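Carboxyl esterase NP (Bacillus subtilis, PDB 4CCW) hydrolyses carboxylic esters, naproxen esters among them, releasing the alcohol and the carboxylate. Local coordinates at residues G42-I47 and D87-K92; L59-L64 and D91-I96; H124-S129 and A150-A155; E244-P249 and A271-S276. One frame throughout, in Å; residues are numbered along the deposited sequence.

How the contacts relate
Followed from the N terminus, contact 1 opens on strand 42-49, and contact 2 opens at 59-64 before contact 1 has closed at 87-92. Contact 2 then closes at 91-96, so the two loops cross rather than nest, sharing Asp91 and Lys92. Together they tie strands 42-49 and 56-60 to the loop after strand 82-86. Contact 3 follows in series, closing the beta-alpha-beta unit of strands 123-128 and 146-152; it meets contact 2 through the Leu60 N to Ile126 O pair at 2.9 Å. Contact 4, last, joins the loops that follow strands 236-241 and 263-268 and touches contact 3, with Ser153 OG 2.7 Å from His273 O.

Contact 1 (G42-I47 and D87-K92); sequences GQTHVI and DIIGDK
His45 O receives the amide of Asp87 in a nearly straight bond, with N to O 2.9 Å and an N-H...O angle of 177°, and the packing is tightest around this link. The side chains of the two residues run side by side in the same direction, their ring and carboxylate planes 30° apart. Asp87 OD2 stands 3.6 Å from His45 ND1, approaching the ring obliquely. The carboxylate has firmer holds elsewhere, since OD1 is hydrogen-bonded to Ser67 OG and OD2 to Tyr21 OH and to the backbone N of Lys94, which together limit its rotation. One residue earlier in the strand, Thr44 CG2 lies 3.6 Å from Asp87 O. In the sheet of this alpha/beta hydrolase, strand 42-49 pairs antiparallel with strand 82-86, and the His45-Asp87 bond carries that pairing one step into the loop beyond. Ile89 supplies a second van der Waals touch, its CG1 anti to the backbone N (chi1 -162°) and its methyl CD1 3.9 Å from Thr44 OG1, the side chains crossing at about a right angle. That hydroxyl has a better partner in Trp110 NE1 and gives only a weak bond to Gly42 O. On the looser side, the type II turn from Ile88 to Asp91 swings the chain off the strand: Asp91 N reaches back to Ile88 O at 3.2 Å, while the partly exposed Gly90, Asp91 and Lys92 make no contact with 42-47.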
loop_
_atom_site.group_PDB
_atom_site.type_symbol
_atom_site.label_atom_id
_atom_site.label_comp_id
_atom_site.label_asym_id
_atom_site.label_seq_id
_atom_site.Cartn_x
_atom_site.Cartn_y
_atom_site.Cartn_z
ATOM N N GLY A 42 -4.129 -14.096 -10.788
ATOM C CA GLY A 42 -5.537 -13.718 -10.834
ATOM C C GLY A 42 -5.808 -12.308 -11.297
ATOM O O GLY A 42 -4.878 -11.520 -11.525
ATOM N N GLN A 43 -7.095 -11.996 -11.438
ATOM C CA GLN A 43 -7.525 -10.701 -11.965
ATOM C C GLN A 43 -7.282 -9.588 -10.956
ATOM O O GLN A 43 -7.776 -9.632 -9.822
ATOM C CB GLN A 43 -9.001 -10.739 -12.377
ATOM C CG GLN A 43 -9.334 -11.792 -13.430
ATOM C CD GLN A 43 -8.887 -11.413 -14.830
ATOM O OE1 GLN A 43 -8.537 -10.266 -15.098
ATOM N NE2 GLN A 43 -8.917 -12.378 -15.740
ATOM N N THR A 44 -6.543 -8.575 -11.404
ATOM C CA THR A 44 -6.049 -7.518 -10.542
ATOM C C THR A 44 -6.705 -6.189 -10.915
ATOM O O THR A 44 -6.648 -5.757 -12.063
ATOM C CB THR A 44 -4.515 -7.422 -10.671
ATOM O OG1 THR A 44 -3.946 -8.660 -10.237
ATOM C CG2 THR A 44 -3.945 -6.299 -9.828
ATOM N N HIS A 45 -7.339 -5.564 -9.931
ATOM C CA HIS A 45 -8.074 -4.331 -10.146
ATOM C C HIS A 45 -7.144 -3.145 -10.133
ATOM O O HIS A 45 -6.247 -3.043 -9.284
ATOM C CB HIS A 45 -9.180 -4.203 -9.098
ATOM C CG HIS A 45 -10.156 -3.091 -9.376
ATOM N ND1 HIS A 45 -10.066 -1.885 -8.785
ATOM C CD2 HIS A 45 -11.258 -3.034 -10.219
ATOM C CE1 HIS A 45 -11.059 -1.092 -9.237
ATOM N NE2 HIS A 45 -11.788 -1.797 -10.108
ATOM N N VAL A 46 -7.330 -2.259 -11.107
ATOM C CA VAL A 46 -6.485 -1.074 -11.269
ATOM C C VAL A 46 -7.358 0.149 -11.521
ATOM O O VAL A 46 -8.354 0.085 -12.256
ATOM C CB VAL A 46 -5.480 -1.236 -12.442
ATOM C CG1 VAL A 46 -4.542 -0.032 -12.550
ATOM C CG2 VAL A 46 -4.652 -2.497 -12.285
ATOM N N ILE A 47 -6.978 1.259 -10.894
ATOM C CA ILE A 47 -7.567 2.568 -11.169
ATOM C C ILE A 47 -6.498 3.461 -11.820
ATOM O O ILE A 47 -5.452 3.728 -11.219
ATOM C CB ILE A 47 -8.082 3.225 -9.876
ATOM C CG1 ILE A 47 -9.013 2.268 -9.127
ATOM C CG2 ILE A 47 -8.807 4.525 -10.192
ATOM C CD1 ILE A 47 -9.136 2.558 -7.652
ATOM N N ASP A 87 -4.763 -2.745 -6.779
ATOM C CA ASP A 87 -5.248 -3.479 -5.602
ATOM C C ASP A 87 -4.388 -4.719 -5.395
ATOM O O ASP A 87 -4.305 -5.572 -6.277
ATOM C CB ASP A 87 -6.723 -3.878 -5.732
ATOM C CG ASP A 87 -7.692 -2.779 -5.322
ATOM O OD1 ASP A 87 -7.273 -1.742 -4.776
ATOM O OD2 ASP A 87 -8.910 -2.952 -5.558
ATOM N N ILE A 88 -3.726 -4.795 -4.238
ATOM C CA ILE A 88 -2.813 -5.899 -3.923
ATOM C C ILE A 88 -3.547 -7.232 -3.874
ATOM O O ILE A 88 -4.537 -7.402 -3.145
ATOM C CB ILE A 88 -2.024 -5.650 -2.610
ATOM C CG1 ILE A 88 -1.151 -4.400 -2.742
ATOM C CG2 ILE A 88 -1.175 -6.859 -2.237
ATOM C CD1 ILE A 88 -0.679 -3.867 -1.400
ATOM N N ILE A 89 -3.043 -8.179 -4.656
ATOM C CA ILE A 89 -3.642 -9.493 -4.759
ATOM C C ILE A 89 -3.645 -10.218 -3.416
ATOM O O ILE A 89 -2.625 -10.262 -2.725
ATOM C CB ILE A 89 -2.951 -10.336 -5.861
ATOM C CG1 ILE A 89 -3.825 -11.521 -6.269
ATOM C CG2 ILE A 89 -1.554 -10.773 -5.431
ATOM C CD1 ILE A 89 -4.806 -11.199 -7.373
ATOM N N GLY A 90 -4.804 -10.768 -3.052
ATOM C CA GLY A 90 -4.993 -11.471 -1.781
ATOM C C GLY A 90 -5.475 -10.618 -0.610
ATOM O O GLY A 90 -5.937 -11.156 0.399
ATOM N N ASP A 91 -5.372 -9.296 -0.738
ATOM C CA ASP A 91 -5.791 -8.370 0.325
ATOM C C ASP A 91 -7.270 -7.986 0.134
ATOM O O ASP A 91 -7.861 -8.269 -0.909
ATOM C CB ASP A 91 -4.882 -7.119 0.342
ATOM C CG ASP A 91 -5.028 -6.292 1.611
ATOM O OD1 ASP A 91 -5.412 -6.834 2.668
ATOM O OD2 ASP A 91 -4.749 -5.077 1.564
ATOM N N LYS A 92 -7.871 -7.383 1.157
ATOM C CA LYS A 92 -9.288 -7.021 1.130
ATOM C C LYS A 92 -9.551 -5.836 0.197
ATOM O O LYS A 92 -9.372 -4.672 0.569
ATOM C CB LYS A 92 -9.794 -6.751 2.563
ATOM C CG LYS A 92 -11.315 -6.747 2.727
ATOM C CD LYS A 92 -11.948 -8.131 2.557
ATOM C CE LYS A 92 -11.394 -9.164 3.527
ATOM N NZ LYS A 92 -11.719 -8.869 4.949
#

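Contact 2 (L59-L64 and D91-I96); sequences LLHGAL and DKNKSI. With VKC ((2-hydroxyethoxy)acetic acid), chain B.
The loop leaving strand 56-60 carries the His-Gly pair that in alpha/beta hydrolases commonly precedes the oxyanion hole, and here it is braced by Asp91. Leu64 N donates to Asp91 OD2 at 2.9 Å, using the syn lone pair of that oxygen. The same OD2 sits at the edge of the His61 ring, 3.3 Å from CE1, with carboxylate and ring nearly coplanar (15° apart). What fixes the ring is a bond inside its own loop: His61 ND1 donates to Gly62 O at 2.8 Å, the acceptor lying in the ring plane though the donor stands above the carbonyl plane. CG of His61 lies between the backbone N and the carbonyl carbon (chi1 59°), which folds the ring over toward that oxygen, while NE2 takes the amide of Ile88. The Asn93 amide crosses the ring steeply, planes 81° apart; its ND2 is hydrogen-bonded to Ile88 O, and its OD1 accepts from Ser95 N at 2.9 Å in an Asx turn. As part of the pocket seen around bound (2-hydroxyethoxy)acetic acid, Leu64 faces two ways. Its CD2 rests 3.6 Å from Asp91 OD1 and 4.2 Å from Lys92 CB, while CD1 comes to 3.3 Å from OE1 of the ligand. Ala63 CB lies 3.4 Å from the ether oxygen OAD, and Ala63 N is hydrogen-bonded to Ser129 OG. The bent chain of Lys92 leads away to Gly203 O and Trp206 O.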
loop_
_atom_site.group_PDB
_atom_site.type_symbol
_atom_site.label_atom_id
_atom_site.label_comp_id
_atom_site.label_asym_id
_atom_site.label_seq_id
_atom_site.Cartn_x
_atom_site.Cartn_y
_atom_site.Cartn_z
ATOM N N LEU A 59 0.944 2.882 -7.570
ATOM C CA LEU A 59 0.587 3.027 -6.165
ATOM C C LEU A 59 0.135 1.689 -5.584
ATOM O O LEU A 59 -0.662 0.963 -6.189
ATOM C CB LEU A 59 -0.536 4.058 -5.995
ATOM C CG LEU A 59 -0.403 5.413 -6.707
ATOM C CD1 LEU A 59 -1.646 6.260 -6.503
ATOM C CD2 LEU A 59 0.840 6.155 -6.252
ATOM N N LEU A 60 0.651 1.380 -4.401
ATOM C CA LEU A 60 0.309 0.158 -3.701
ATOM C C LEU A 60 -0.124 0.549 -2.281
ATOM O O LEU A 60 0.684 0.996 -1.473
ATOM C CB LEU A 60 1.492 -0.821 -3.691
ATOM C CG LEU A 60 1.886 -1.478 -5.025
ATOM C CD1 LEU A 60 3.222 -2.199 -4.875
ATOM C CD2 LEU A 60 0.810 -2.428 -5.546
ATOM N N HIS A 61 -1.422 0.389 -2.030
ATOM C CA HIS A 61 -2.112 0.823 -0.804
ATOM C C HIS A 61 -1.703 0.087 0.461
ATOM O O HIS A 61 -1.040 -0.959 0.405
ATOM C CB HIS A 61 -3.593 0.581 -1.023
ATOM C CG HIS A 61 -3.911 -0.866 -1.313
ATOM N ND1 HIS A 61 -4.062 -1.773 -0.341
ATOM C CD2 HIS A 61 -4.060 -1.554 -2.522
ATOM C CE1 HIS A 61 -4.309 -2.984 -0.887
ATOM N NE2 HIS A 61 -4.311 -2.847 -2.218
ATOM N N GLY A 62 -2.145 0.600 1.612
ATOM C CA GLY A 62 -1.926 -0.076 2.905
ATOM C C GLY A 62 -2.867 -1.247 3.119
ATOM O O GLY A 62 -3.901 -1.337 2.459
ATOM N N ALA A 63 -2.519 -2.144 4.039
ATOM C CA ALA A 63 -3.339 -3.340 4.296
ATOM C C ALA A 63 -4.791 -2.983 4.597
ATOM O O ALA A 63 -5.056 -2.067 5.366
ATOM C CB ALA A 63 -2.766 -4.178 5.444
ATOM N N LEU A 64 -5.706 -3.707 3.958
ATOM C CA LEU A 64 -7.156 -3.662 4.241
ATOM C C LEU A 64 -7.867 -2.396 3.746
ATOM O O LEU A 64 -9.097 -2.295 3.857
ATOM C CB LEU A 64 -7.450 -3.884 5.733
ATOM C CG LEU A 64 -6.815 -5.078 6.452
ATOM C CD1 LEU A 64 -7.311 -5.068 7.888
ATOM C CD2 LEU A 64 -7.123 -6.408 5.771
ATOM N N ASP A 91 -5.372 -9.296 -0.738
ATOM C CA ASP A 91 -5.791 -8.370 0.325
ATOM C C ASP A 91 -7.270 -7.986 0.134
ATOM O O ASP A 91 -7.861 -8.269 -0.909
ATOM C CB ASP A 91 -4.882 -7.119 0.342
ATOM C CG ASP A 91 -5.028 -6.292 1.611
ATOM O OD1 ASP A 91 -5.412 -6.834 2.668
ATOM O OD2 ASP A 91 -4.749 -5.077 1.564
ATOM N N LYS A 92 -7.871 -7.383 1.157
ATOM C CA LYS A 92 -9.288 -7.021 1.130
ATOM C C LYS A 92 -9.551 -5.836 0.197
ATOM O O LYS A 92 -9.372 -4.672 0.569
ATOM C CB LYS A 92 -9.794 -6.751 2.563
ATOM C CG LYS A 92 -11.315 -6.747 2.727
ATOM C CD LYS A 92 -11.948 -8.131 2.557
ATOM C CE LYS A 92 -11.394 -9.164 3.527
ATOM N NZ LYS A 92 -11.719 -8.869 4.949
ATOM N N ASN A 93 -9.968 -6.164 -1.028
ATOM C CA ASN A 93 -10.137 -5.206 -2.126
ATOM C C ASN A 93 -10.785 -5.904 -3.328
ATOM O O ASN A 93 -11.360 -6.978 -3.179
ATOM C CB ASN A 93 -8.788 -4.559 -2.515
ATOM C CG ASN A 93 -7.718 -5.587 -2.865
ATOM O OD1 ASN A 93 -7.978 -6.557 -3.582
ATOM N ND2 ASN A 93 -6.500 -5.373 -2.358
ATOM N N LYS A 94 -10.649 -5.312 -4.511
ATOM C CA LYS A 94 -11.335 -5.824 -5.706
ATOM C C LYS A 94 -10.510 -6.822 -6.534
ATOM O O LYS A 94 -11.032 -7.416 -7.484
ATOM C CB LYS A 94 -11.795 -4.660 -6.591
ATOM C CG LYS A 94 -13.079 -3.965 -6.158
ATOM C CD LYS A 94 -13.612 -3.121 -7.309
ATOM C CE LYS A 94 -14.970 -2.509 -7.008
ATOM N NZ LYS A 94 -15.587 -1.904 -8.227
ATOM N N SER A 95 -9.232 -7.004 -6.196
ATOM C CA SER A 95 -8.434 -8.045 -6.853
ATOM C C SER A 95 -8.876 -9.447 -6.440
ATOM O O SER A 95 -9.321 -9.664 -5.309
ATOM C CB SER A 95 -6.945 -7.840 -6.605
ATOM O OG SER A 95 -6.528 -6.696 -7.315
ATOM N N ILE A 96 -8.804 -10.391 -7.373
ATOM C CA ILE A 96 -9.310 -11.755 -7.116
ATOM C C ILE A 96 -8.191 -12.801 -7.214
ATOM O O ILE A 96 -7.747 -13.141 -8.312
ATOM C CB ILE A 96 -10.512 -12.132 -8.033
ATOM C CG1 ILE A 96 -11.578 -11.026 -8.039
ATOM C CG2 ILE A 96 -11.138 -13.451 -7.595
ATOM C CD1 ILE A 96 -12.756 -11.306 -8.953
HETATM C C VKC B . -3.495 -1.525 8.239
HETATM O O VKC B . -2.302 -1.590 8.605
HETATM C CA VKC B . -4.419 -2.675 8.570
HETATM C CD VKC B . -3.980 -6.197 9.099
HETATM C CG VKC B . -4.218 -4.791 9.649
HETATM O OAD VKC B . -3.642 -3.854 8.752
HETATM O OE1 VKC B . -5.093 -7.052 9.405
HETATM O OXT VKC B . -3.945 -0.546 7.606
#

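Contact 3 (H124-S129 and A150-A155); sequences HMIGLS and AILSPA
Strands 124-128 and 150-152 run parallel, their axes 4.8 Å apart and only 7° from alignment, and the bridges pair Ile126 with Ala150, Gly127 with Ile151 and Leu128 with Leu152. Alternate bonds stitch them: Ala150 N donates to Met125 O at 2.8 Å, Gly127 N to Ala150 O at 3.0 Å, and Gly127 O takes Leu152 N. On the face shared by Ile126, Leu128, Ala150 and Leu152, apolar groups close the gap. Ile126 CG1 lies 4.0 Å from Ala150 CB, and its other branch, CG2, is 3.9 Å from Leu152 CD2. Leu128 has CG anti to the backbone N (chi1 -177°), which lays CD1 across Leu152 at about a right angle, 3.8 Å from its CB. With an alanine in place of Leu128, Leu152 CB and CD2 would probably lose this cover, and a gap is likely to open beside Met69 and Trp70. The pair forms the two strands of a beta-alpha-beta unit whose helix 130-141 begins right after Ser129. That serine, with a positive phi of 55° in a Gly-X-Ser-X-Gly sequence, fits the nucleophile elbow of alpha/beta hydrolases. Its N donates to Leu152 O at 3.0 Å and weakly to Ser153 O, while its carbonyl oxygen accepts Ala155 N, which approaches from above the carbonyl plane. Ser129 OG is hydrogen-bonded to Ala63 N and lies beside His273, whereas Ser153 OG is hydrogen-bonded to His273 O.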
loop_
_atom_site.group_PDB
_atom_site.type_symbol
_atom_site.label_atom_id
_atom_site.label_comp_id
_atom_site.label_asym_id
_atom_site.label_seq_id
_atom_site.Cartn_x
_atom_site.Cartn_y
_atom_site.Cartn_z
ATOM N N HIS A 124 7.953 4.788 -11.506
ATOM C CA HIS A 124 8.022 5.251 -10.129
ATOM C C HIS A 124 7.025 4.455 -9.348
ATOM O O HIS A 124 6.032 3.976 -9.902
ATOM C CB HIS A 124 7.721 6.738 -10.041
ATOM C CG HIS A 124 8.812 7.613 -10.627
ATOM N ND1 HIS A 124 10.030 7.724 -10.068
ATOM C CD2 HIS A 124 8.820 8.436 -11.754
ATOM C CE1 HIS A 124 10.784 8.580 -10.797
ATOM N NE2 HIS A 124 10.040 9.014 -11.827
ATOM N N MET A 125 7.295 4.284 -8.052
ATOM C CA MET A 125 6.405 3.531 -7.185
ATOM C C MET A 125 6.232 4.255 -5.869
ATOM O O MET A 125 7.179 4.870 -5.358
ATOM C CB MET A 125 6.943 2.126 -6.906
ATOM C CG MET A 125 7.160 1.276 -8.146
ATOM S SD MET A 125 7.847 -0.334 -7.715
ATOM C CE MET A 125 6.416 -1.111 -6.948
ATOM N N ILE A 126 5.015 4.169 -5.331
ATOM C CA ILE A 126 4.712 4.645 -3.993
ATOM C C ILE A 126 3.926 3.536 -3.332
ATOM O O ILE A 126 2.971 3.012 -3.908
ATOM C CB ILE A 126 3.868 5.938 -4.010
ATOM C CG1 ILE A 126 4.621 7.055 -4.759
ATOM C CG2 ILE A 126 3.506 6.372 -2.592
ATOM C CD1 ILE A 126 3.757 8.264 -5.104
ATOM N N GLY A 127 4.329 3.176 -2.119
ATOM C CA GLY A 127 3.636 2.130 -1.384
ATOM C C GLY A 127 3.582 2.490 0.075
ATOM O O GLY A 127 4.588 2.930 0.648
ATOM N N LEU A 128 2.403 2.317 0.684
ATOM C CA LEU A 128 2.250 2.559 2.107
ATOM C C LEU A 128 1.913 1.242 2.804
ATOM O O LEU A 128 1.202 0.394 2.237
ATOM C CB LEU A 128 1.179 3.638 2.363
ATOM C CG LEU A 128 0.929 4.092 3.803
ATOM C CD1 LEU A 128 0.757 5.606 3.889
ATOM C CD2 LEU A 128 -0.273 3.362 4.384
ATOM N N SER A 129 2.421 1.070 4.030
ATOM C CA SER A 129 2.094 -0.132 4.844
ATOM C C SER A 129 2.418 -1.416 4.056
ATOM O O SER A 129 3.523 -1.558 3.550
ATOM C CB SER A 129 0.628 -0.064 5.350
ATOM O OG SER A 129 0.018 -1.348 5.560
ATOM N N ALA A 150 9.064 5.523 -3.331
ATOM C CA ALA A 150 8.718 6.176 -2.083
ATOM C C ALA A 150 8.022 5.124 -1.245
ATOM O O ALA A 150 6.997 4.549 -1.658
ATOM C CB ALA A 150 7.800 7.368 -2.325
ATOM N N ILE A 151 8.603 4.852 -0.086
ATOM C CA ILE A 151 8.118 3.793 0.796
ATOM C C ILE A 151 7.610 4.499 2.030
ATOM O O ILE A 151 8.373 5.167 2.725
ATOM C CB ILE A 151 9.242 2.769 1.096
ATOM C CG1 ILE A 151 9.607 2.013 -0.192
ATOM C CG2 ILE A 151 8.846 1.815 2.218
ATOM C CD1 ILE A 151 10.832 1.119 -0.081
ATOM N N LEU A 152 6.302 4.383 2.272
ATOM C CA LEU A 152 5.651 5.128 3.344
ATOM C C LEU A 152 5.219 4.175 4.438
ATOM O O LEU A 152 4.457 3.248 4.159
ATOM C CB LEU A 152 4.411 5.874 2.807
ATOM C CG LEU A 152 4.549 7.182 1.998
ATOM C CD1 LEU A 152 5.763 7.268 1.086
ATOM C CD2 LEU A 152 3.281 7.448 1.193
ATOM N N SER A 153 5.677 4.400 5.674
ATOM C CA SER A 153 5.191 3.606 6.816
ATOM C C SER A 153 5.113 2.100 6.465
ATOM O O SER A 153 4.059 1.480 6.625
ATOM C CB SER A 153 3.791 4.075 7.224
ATOM O OG SER A 153 3.779 5.470 7.478
ATOM N N PRO A 154 6.224 1.512 5.972
ATOM C CA PRO A 154 6.142 0.137 5.457
ATOM C C PRO A 154 5.766 -0.906 6.507
ATOM O O PRO A 154 6.213 -0.814 7.652
ATOM C CB PRO A 154 7.560 -0.142 4.969
ATOM C CG PRO A 154 8.435 0.792 5.773
ATOM C CD PRO A 154 7.598 2.039 5.897
ATOM N N ALA A 155 5.003 -1.918 6.098
ATOM C CA ALA A 155 4.747 -3.050 6.983
ATOM C C ALA A 155 6.079 -3.752 7.181
ATOM O O ALA A 155 6.729 -4.143 6.214
ATOM C CB ALA A 155 3.741 -4.009 6.378
#

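Contact 4 (E244-P249 and A271-S276); sequences EVIYDP and AGHVLS
Glu244 and His273 lie side by side and point the same way, but carboxylate and ring are turned 63° against each other. Despite that twist, His273 ND1 donates to Glu244 OE1 at 2.7 Å with an N-H...O angle of 168°, the oxygen lying in the ring plane and offering its syn lone pair. Glu244 CG is anti to the backbone N and the chain bends at chi2 (63°), folding the carboxylate back over its own loop. There OE2 is gripped twice, by Val245 N at 2.7 Å on the anti side and by Ile246 N at 2.9 Å from above the carboxylate plane. Ile246 crosses the imidazole at about a right angle: CG2 makes a CH-pi contact over one face, 4.1 Å from the ring centroid, and CD1 touches CE1 at 3.5 Å. Replacing Glu244 by a leucine would probably leave ND1 and the two loop amides without their acceptor and the ring freer to turn. Held at ND1, the ring presents NE2 to the pocket, 4.0 Å from Ser129 OG, which is consistent with His273 as proton acceptor and with a Ser-His-Glu arrangement of the alpha/beta hydrolase kind.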
loop_
_atom_site.group_PDB
_atom_site.type_symbol
_atom_site.label_atom_id
_atom_site.label_comp_id
_atom_site.label_asym_id
_atom_site.label_seq_id
_atom_site.Cartn_x
_atom_site.Cartn_y
_atom_site.Cartn_z
ATOM N N GLU A 244 3.790 7.156 14.615
ATOM C CA GLU A 244 3.727 5.727 14.219
ATOM C C GLU A 244 3.558 4.803 15.418
ATOM O O GLU A 244 4.166 5.023 16.461
ATOM C CB GLU A 244 4.975 5.334 13.403
ATOM C CG GLU A 244 5.015 3.860 13.004
ATOM C CD GLU A 244 3.862 3.473 12.095
ATOM O OE1 GLU A 244 3.999 3.614 10.856
ATOM O OE2 GLU A 244 2.815 3.050 12.640
ATOM N N VAL A 245 2.745 3.759 15.258
ATOM C CA VAL A 245 2.451 2.815 16.337
ATOM C C VAL A 245 2.861 1.380 16.009
ATOM O O VAL A 245 2.918 0.527 16.915
ATOM C CB VAL A 245 0.947 2.794 16.698
ATOM C CG1 VAL A 245 0.513 4.116 17.339
ATOM C CG2 VAL A 245 0.111 2.435 15.467
ATOM N N ILE A 246 3.111 1.079 14.733
ATOM C CA ILE A 246 3.367 -0.323 14.341
ATOM C C ILE A 246 4.796 -0.761 14.671
ATOM O O ILE A 246 5.081 -1.963 14.740
ATOM C CB ILE A 246 2.984 -0.652 12.860
ATOM C CG1 ILE A 246 3.952 -0.011 11.848
ATOM C CG2 ILE A 246 1.509 -0.278 12.604
ATOM C CD1 ILE A 246 4.037 -0.738 10.500
ATOM N N TYR A 247 5.672 0.233 14.847
ATOM C CA TYR A 247 7.024 0.070 15.387
ATOM C C TYR A 247 7.531 1.463 15.743
ATOM O O TYR A 247 6.810 2.468 15.573
ATOM C CB TYR A 247 7.954 -0.665 14.392
ATOM C CG TYR A 247 7.804 -0.182 12.963
ATOM C CD1 TYR A 247 7.897 1.189 12.664
ATOM C CD2 TYR A 247 7.554 -1.080 11.926
ATOM C CE1 TYR A 247 7.739 1.645 11.376
ATOM C CE2 TYR A 247 7.407 -0.642 10.626
ATOM C CZ TYR A 247 7.513 0.730 10.355
ATOM O OH TYR A 247 7.356 1.188 9.074
ATOM N N ASP A 248 8.754 1.555 16.250
ATOM C CA ASP A 248 9.319 2.859 16.579
ATOM C C ASP A 248 9.879 3.502 15.307
ATOM O O ASP A 248 10.736 2.905 14.640
ATOM C CB ASP A 248 10.392 2.710 17.657
ATOM C CG ASP A 248 10.989 4.048 18.078
ATOM O OD1 ASP A 248 11.422 4.846 17.220
ATOM O OD2 ASP A 248 11.060 4.305 19.291
ATOM N N PRO A 249 9.344 4.680 14.922
ATOM C CA PRO A 249 9.694 5.183 13.595
ATOM C C PRO A 249 11.133 5.656 13.552
ATOM O O PRO A 249 11.763 5.597 12.511
ATOM C CB PRO A 249 8.716 6.349 13.378
ATOM C CG PRO A 249 8.365 6.819 14.759
ATOM C CD PRO A 249 8.395 5.566 15.617
ATOM N N ALA A 271 1.981 13.378 12.099
ATOM C CA ALA A 271 1.439 12.279 11.314
ATOM C C ALA A 271 1.898 10.966 11.929
ATOM O O ALA A 271 2.910 10.905 12.609
ATOM C CB ALA A 271 1.905 12.368 9.862
ATOM N N GLY A 272 1.120 9.930 11.698
ATOM C CA GLY A 272 1.460 8.613 12.194
ATOM C C GLY A 272 1.573 7.676 11.021
ATOM O O GLY A 272 2.173 8.003 9.997
ATOM N N HIS A 273 0.991 6.492 11.186
ATOM C CA HIS A 273 1.062 5.449 10.180
ATOM C C HIS A 273 0.480 5.852 8.841
ATOM O O HIS A 273 1.107 5.661 7.802
ATOM C CB HIS A 273 0.367 4.194 10.713
ATOM C CG HIS A 273 0.593 2.966 9.878
ATOM N ND1 HIS A 273 1.823 2.461 9.634
ATOM C CD2 HIS A 273 -0.311 2.131 9.221
ATOM C CE1 HIS A 273 1.701 1.363 8.858
ATOM N NE2 HIS A 273 0.399 1.165 8.616
ATOM N N VAL A 274 -0.731 6.382 8.841
ATOM C CA VAL A 274 -1.414 6.656 7.578
ATOM C C VAL A 274 -1.101 8.092 7.155
ATOM O O VAL A 274 -1.989 8.947 6.971
ATOM C CB VAL A 274 -2.928 6.353 7.677
ATOM C CG1 VAL A 274 -3.533 6.234 6.281
ATOM C CG2 VAL A 274 -3.150 5.043 8.434
ATOM N N LEU A 275 0.193 8.357 7.004
ATOM C CA LEU A 275 0.682 9.718 6.849
ATOM C C LEU A 275 0.233 10.425 5.557
ATOM O O LEU A 275 0.111 11.651 5.518
ATOM C CB LEU A 275 2.210 9.757 7.048
ATOM C CG LEU A 275 3.142 8.878 6.222
ATOM C CD1 LEU A 275 3.372 9.505 4.858
ATOM C CD2 LEU A 275 4.489 8.728 6.922
ATOM N N SER A 276 -0.036 9.640 4.517
ATOM C CA SER A 276 -0.556 10.158 3.247
ATOM C C SER A 276 -1.952 10.793 3.387
ATOM O O SER A 276 -2.326 11.681 2.603
ATOM C CB SER A 276 -0.587 9.030 2.203
ATOM O OG SER A 276 -1.406 7.953 2.637
#